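Local coordinates for lipoprotein (Colwellia psychrerythraea, PDB 3O0Y) that is of unknown function but, as a putative lipoprotein of the DUF885 family in the peptidase MA clan, may be related to zinc-dependent metallopeptidases, at residues A[509-514]-A[552-557]; A[517-520]-A[526-529]. All coordinates share one frame; numbering follows the deposited sequence.

How the contacts relate
Contacts 1 and 2 illustrate how one helix can serve both a buried site and a surface turn. Helix 491-515 runs from the buried, sulfate-binding side, where segment 509-514 makes contact 1, to the turn 517-520. The chain then enters helix 521-532 with segment 526-529 and returns by way of helix 536-548 to segment 552-557, so contact 2 falls wholly between the two halves of contact 1. Their centres lie about 11 Å apart on the same side of the chain's centre. Probable backbone hydrogen bonds from Trp519 N to Gly513 O (2.9 Å) and from Lys517 N to Thr512 O (3.1 Å) pin the turn to the helix end, while Val510 packs on Tyr527.

Contact 1: A[509-514]-A[552-557]; sequences VVDTGL and QALGYK. With SO4 (sulfate ion), chain D.
A buried contact bridged by one water sets Asp511 and Thr512, in the C-terminal part of helix 491-515, against Ala553 and Leu554, the residues that lead into helix 555-574, whose Tyr556 helps to bind a sulfate. Asp511 and Leu554 carry most of the contact, their side chains crossing at about a right angle. The CD2 branch of Leu554 lies 3.8 Å from Asp511 CB, and Leu554 CG is 3.7 Å from Asp511 OD2. The same CD2 reaches Thr512 CG2 at 4.1 Å. With chi1 at -173°, CG of Asp511 is anti to the backbone N, and OD1 comes within hydrogen-bonding distance of a bridging water. This water donates to Asp511 OD1 (2.7 Å) and accepts from Ala553 N (3.0 Å), a polar link amid apolar contacts. Tyr288 OH engages the other oxygen, OD2, and Thr512 OG1 turns back to Leu508 O in its own helix.

Farther along 552-557, Tyr556 OH donates to sulfate O3 at 2.7 Å. The amide of Gln552 steadies this hydroxyl: NE2 reaches Tyr556 OH at 3.1 Å, nearly straight at 170° and in the amide plane. Arg504, Arg507 and Arg545 complete the anion's site, although the sulfate probably came from the crystallisation liquor. Helix 284-296 packs on Thr512 and Leu554, helix 302-326 adds Ile305 and His306 against Thr512, and helix 467-483 flanks Tyr556 through Glu471 and Leu475.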
loop_
_atom_site.group_PDB
_atom_site.type_symbol
_atom_site.label_atom_id
_atom_site.label_comp_id
_atom_site.label_asym_id
_atom_site.label_seq_id
_atom_site.Cartn_x
_atom_site.Cartn_y
_atom_site.Cartn_z
ATOM N N VAL A 509 -8.845 -15.620 -5.725
ATOM C CA VAL A 509 -8.879 -17.056 -5.564
ATOM C C VAL A 509 -7.895 -17.533 -4.478
ATOM O O VAL A 509 -8.223 -18.364 -3.574
ATOM C CB VAL A 509 -8.572 -17.771 -6.871
ATOM C CG1 VAL A 509 -8.607 -19.286 -6.635
ATOM C CG2 VAL A 509 -9.579 -17.434 -7.977
ATOM N N VAL A 510 -6.654 -17.036 -4.561
ATOM C CA VAL A 510 -5.607 -17.526 -3.657
ATOM C C VAL A 510 -5.721 -16.940 -2.215
ATOM O O VAL A 510 -5.349 -17.622 -1.235
ATOM C CB VAL A 510 -4.139 -17.351 -4.212
ATOM C CG1 VAL A 510 -3.938 -18.212 -5.524
ATOM C CG2 VAL A 510 -3.776 -15.907 -4.415
ATOM N N ASP A 511 -6.191 -15.698 -2.059
ATOM C CA ASP A 511 -6.273 -15.144 -0.690
ATOM C C ASP A 511 -7.396 -15.844 0.050
ATOM O O ASP A 511 -7.200 -16.308 1.177
ATOM C CB ASP A 511 -6.487 -13.628 -0.750
ATOM C CG ASP A 511 -6.408 -12.963 0.605
ATOM O OD1 ASP A 511 -5.285 -12.707 1.066
ATOM O OD2 ASP A 511 -7.475 -12.767 1.216
ATOM N N THR A 512 -8.549 -15.998 -0.617
ATOM C CA THR A 512 -9.652 -16.773 0.006
ATOM C C THR A 512 -9.236 -18.264 0.143
ATOM O O THR A 512 -9.619 -18.954 1.082
ATOM C CB THR A 512 -10.935 -16.661 -0.769
ATOM O OG1 THR A 512 -10.744 -17.022 -2.163
ATOM C CG2 THR A 512 -11.498 -15.245 -0.745
ATOM N N GLY A 513 -8.469 -18.748 -0.844
ATOM C CA GLY A 513 -7.906 -20.134 -0.818
ATOM C C GLY A 513 -7.146 -20.404 0.463
ATOM O O GLY A 513 -7.494 -21.335 1.206
ATOM N N LEU A 514 -6.112 -19.625 0.685
ATOM C CA LEU A 514 -5.273 -19.740 1.886
ATOM C C LEU A 514 -6.040 -19.522 3.180
ATOM O O LEU A 514 -5.867 -20.274 4.138
ATOM C CB LEU A 514 -4.185 -18.662 1.824
ATOM C CG LEU A 514 -3.086 -18.880 0.821
ATOM C CD1 LEU A 514 -2.392 -17.502 0.530
ATOM C CD2 LEU A 514 -2.067 -19.901 1.263
ATOM N N GLN A 552 -6.021 -8.195 2.092
ATOM C CA GLN A 552 -5.507 -7.002 1.407
ATOM C C GLN A 552 -5.556 -7.238 -0.104
ATOM O O GLN A 552 -5.902 -6.286 -0.837
ATOM C CB GLN A 552 -4.127 -6.524 1.879
ATOM C CG GLN A 552 -3.671 -5.172 1.279
ATOM C CD GLN A 552 -3.179 -5.193 -0.133
ATOM O OE1 GLN A 552 -2.587 -6.180 -0.585
ATOM N NE2 GLN A 552 -3.311 -4.028 -0.858
ATOM N N ALA A 553 -5.295 -8.461 -0.556
ATOM C CA ALA A 553 -5.248 -8.772 -1.973
ATOM C C ALA A 553 -6.615 -8.754 -2.586
ATOM O O ALA A 553 -6.741 -8.821 -3.818
ATOM C CB ALA A 553 -4.634 -10.211 -2.216
ATOM N N LEU A 554 -7.677 -8.707 -1.776
ATOM C CA LEU A 554 -9.044 -8.692 -2.290
ATOM C C LEU A 554 -9.485 -7.314 -2.843
ATOM O O LEU A 554 -10.378 -7.247 -3.686
ATOM C CB LEU A 554 -10.010 -9.162 -1.203
ATOM C CG LEU A 554 -9.708 -10.489 -0.569
ATOM C CD1 LEU A 554 -10.799 -10.725 0.544
ATOM C CD2 LEU A 554 -9.649 -11.679 -1.546
ATOM N N GLY A 555 -8.834 -6.218 -2.421
ATOM C CA GLY A 555 -9.293 -4.886 -2.749
ATOM C C GLY A 555 -9.275 -4.557 -4.191
ATOM O O GLY A 555 -10.137 -3.785 -4.719
ATOM N N TYR A 556 -8.290 -5.134 -4.854
ATOM C CA TYR A 556 -7.961 -4.775 -6.242
ATOM C C TYR A 556 -9.164 -5.107 -7.126
ATOM O O TYR A 556 -9.749 -4.225 -7.782
ATOM C CB TYR A 556 -6.731 -5.567 -6.749
ATOM C CG TYR A 556 -5.482 -5.271 -5.997
ATOM C CD1 TYR A 556 -4.582 -4.329 -6.475
ATOM C CD2 TYR A 556 -5.221 -5.855 -4.743
ATOM C CE1 TYR A 556 -3.521 -3.971 -5.745
ATOM C CE2 TYR A 556 -4.121 -5.505 -4.033
ATOM C CZ TYR A 556 -3.302 -4.525 -4.487
ATOM O OH TYR A 556 -2.196 -4.171 -3.761
ATOM N N LYS A 557 -9.526 -6.383 -7.205
ATOM C CA LYS A 557 -10.646 -6.757 -8.055
ATOM C C LYS A 557 -11.989 -6.340 -7.450
ATOM O O LYS A 557 -12.893 -6.018 -8.189
ATOM C CB LYS A 557 -10.626 -8.239 -8.429
ATOM C CG LYS A 557 -9.977 -8.467 -9.741
ATOM C CD LYS A 557 -11.000 -8.076 -10.832
ATOM C CE LYS A 557 -10.430 -8.007 -12.199
ATOM N NZ LYS A 557 -11.510 -7.708 -13.284
HETATM S S SO4 D . 0.387 -4.265 -6.175
HETATM O O1 SO4 D . -0.648 -4.667 -7.165
HETATM O O2 SO4 D . 1.423 -3.575 -6.868
HETATM O O3 SO4 D . -0.128 -3.301 -5.172
HETATM O O4 SO4 D . 0.789 -5.394 -5.378
HETATM O O HOH W 1 -3.737 -10.519 0.946
#

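Contact 2: A[517-520]-A[526-529]; sequences KRWT and SYMS
Trp519 and Tyr527 form a T-shaped (edge-to-face) aromatic pair across the loop that links helix 491-515 to helix 521-532, with the indole coming from that loop and the phenol from the second turn of helix 521-532. Thr520, the N-cap residue, follows Trp519, and its OG1 is hydrogen-bonded to Gln523 N in the first turn of the helix.

Along 526-529, Ser526 comes first, on the exposed side of the helix. Tyr527 follows and carries the whole contact from this segment. A chi1 of -180° points its ring straight away from the backbone N, and a chi2 of 74° turns the plane so that one face meets the indole. The six-membered ring of Trp519 presents its edge to that face, with centroids 5.4 Å apart and planes at 74°. The touch is not centred, because the indole edge sits over the part of the phenol nearest the backbone. Trp519 CZ3 accordingly approaches Tyr527 CB at 3.7 Å as well as Tyr527 CG at 3.8 Å, so the indole edge also meets the methylene of the tyrosine. Both rings also rest on Val509 of helix 491-515, and Leu310 and Val313 of helix 302-326 touch Tyr527. Met528 leads away from the loop, is buried and touches Phe503, Val539 and Tyr546, and Ser529 closes the segment with OG hydrogen-bonded to Ile525 O.

The pair thus ties the loop before helix 521-532 to the second turn of that helix. Within it, Trp519 CH2 stands 3.9 Å above the plane of the Tyr527 ring, off the ring centre and near CG.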
loop_
_atom_site.group_PDB
_atom_site.type_symbol
_atom_site.label_atom_id
_atom_site.label_comp_id
_atom_site.label_asym_id
_atom_site.label_seq_id
_atom_site.Cartn_x
_atom_site.Cartn_y
_atom_site.Cartn_z
ATOM N N LYS A 517 -10.326 -21.541 2.615
ATOM C CA LYS A 517 -10.389 -22.903 2.084
ATOM C C LYS A 517 -9.238 -23.787 2.534
ATOM O O LYS A 517 -9.197 -24.961 2.165
ATOM C CB LYS A 517 -10.495 -22.895 0.575
ATOM C CG LYS A 517 -11.613 -22.093 0.016
ATOM C CD LYS A 517 -12.967 -22.556 0.434
ATOM C CE LYS A 517 -14.005 -21.697 -0.316
ATOM N NZ LYS A 517 -13.682 -20.185 -0.150
ATOM N N ARG A 518 -8.301 -23.212 3.291
ATOM C CA ARG A 518 -7.164 -23.914 3.897
ATOM C C ARG A 518 -6.205 -24.474 2.843
ATOM O O ARG A 518 -5.520 -25.430 3.086
ATOM C CB ARG A 518 -7.686 -25.026 4.829
ATOM C CG ARG A 518 -8.638 -24.444 5.885
ATOM C CD ARG A 518 -9.017 -25.532 6.907
ATOM N NE ARG A 518 -9.934 -24.964 7.887
ATOM C CZ ARG A 518 -10.293 -25.568 9.013
ATOM N NH1 ARG A 518 -9.832 -26.789 9.294
ATOM N NH2 ARG A 518 -11.111 -24.945 9.855
ATOM N N TRP A 519 -6.101 -23.807 1.688
ATOM C CA TRP A 519 -5.022 -24.104 0.775
ATOM C C TRP A 519 -3.673 -23.930 1.470
ATOM O O TRP A 519 -3.474 -23.022 2.236
ATOM C CB TRP A 519 -5.034 -23.164 -0.443
ATOM C CG TRP A 519 -6.139 -23.301 -1.378
ATOM C CD1 TRP A 519 -7.402 -23.817 -1.173
ATOM C CD2 TRP A 519 -6.123 -22.837 -2.725
ATOM N NE1 TRP A 519 -8.151 -23.688 -2.301
ATOM C CE2 TRP A 519 -7.387 -23.063 -3.265
ATOM C CE3 TRP A 519 -5.141 -22.272 -3.522
ATOM C CZ2 TRP A 519 -7.676 -22.771 -4.577
ATOM C CZ3 TRP A 519 -5.447 -21.945 -4.824
ATOM C CH2 TRP A 519 -6.679 -22.186 -5.331
ATOM N N THR A 520 -2.704 -24.790 1.152
ATOM C CA THR A 520 -1.355 -24.620 1.636
ATOM C C THR A 520 -0.662 -23.530 0.791
ATOM O O THR A 520 -1.066 -23.234 -0.338
ATOM C CB THR A 520 -0.584 -25.956 1.501
ATOM O OG1 THR A 520 -0.457 -26.254 0.109
ATOM C CG2 THR A 520 -1.341 -27.080 2.230
ATOM N N SER A 526 1.530 -22.942 -6.751
ATOM C CA SER A 526 1.326 -23.738 -7.973
ATOM C C SER A 526 0.198 -23.149 -8.787
ATOM O O SER A 526 0.349 -22.901 -9.983
ATOM C CB SER A 526 0.965 -25.188 -7.637
ATOM O OG SER A 526 2.073 -25.821 -7.025
ATOM N N TYR A 527 -0.926 -22.824 -8.127
ATOM C CA TYR A 527 -2.108 -22.289 -8.853
ATOM C C TYR A 527 -1.718 -20.975 -9.533
ATOM O O TYR A 527 -2.028 -20.740 -10.718
ATOM C CB TYR A 527 -3.301 -22.099 -7.869
ATOM C CG TYR A 527 -4.555 -21.558 -8.509
ATOM C CD1 TYR A 527 -5.372 -22.341 -9.328
ATOM C CD2 TYR A 527 -4.831 -20.187 -8.479
ATOM C CE1 TYR A 527 -6.542 -21.809 -9.915
ATOM C CE2 TYR A 527 -5.876 -19.665 -9.172
ATOM C CZ TYR A 527 -6.738 -20.442 -9.856
ATOM O OH TYR A 527 -7.805 -19.847 -10.461
ATOM N N MET A 528 -1.153 -20.055 -8.742
ATOM C CA MET A 528 -0.875 -18.726 -9.271
ATOM C C MET A 528 0.150 -18.789 -10.439
ATOM O O MET A 528 0.025 -18.057 -11.458
ATOM C CB MET A 528 -0.400 -17.752 -8.171
ATOM C CG MET A 528 0.039 -16.378 -8.654
ATOM S SD MET A 528 0.241 -15.129 -7.204
ATOM C CE MET A 528 -1.161 -14.272 -7.281
ATOM N N SER A 529 1.177 -19.598 -10.274
ATOM C CA SER A 529 2.146 -19.788 -11.345
ATOM C C SER A 529 1.489 -20.273 -12.639
ATOM O O SER A 529 1.662 -19.626 -13.716
ATOM C CB SER A 529 3.180 -20.848 -10.928
ATOM O OG SER A 529 3.992 -20.243 -10.025
#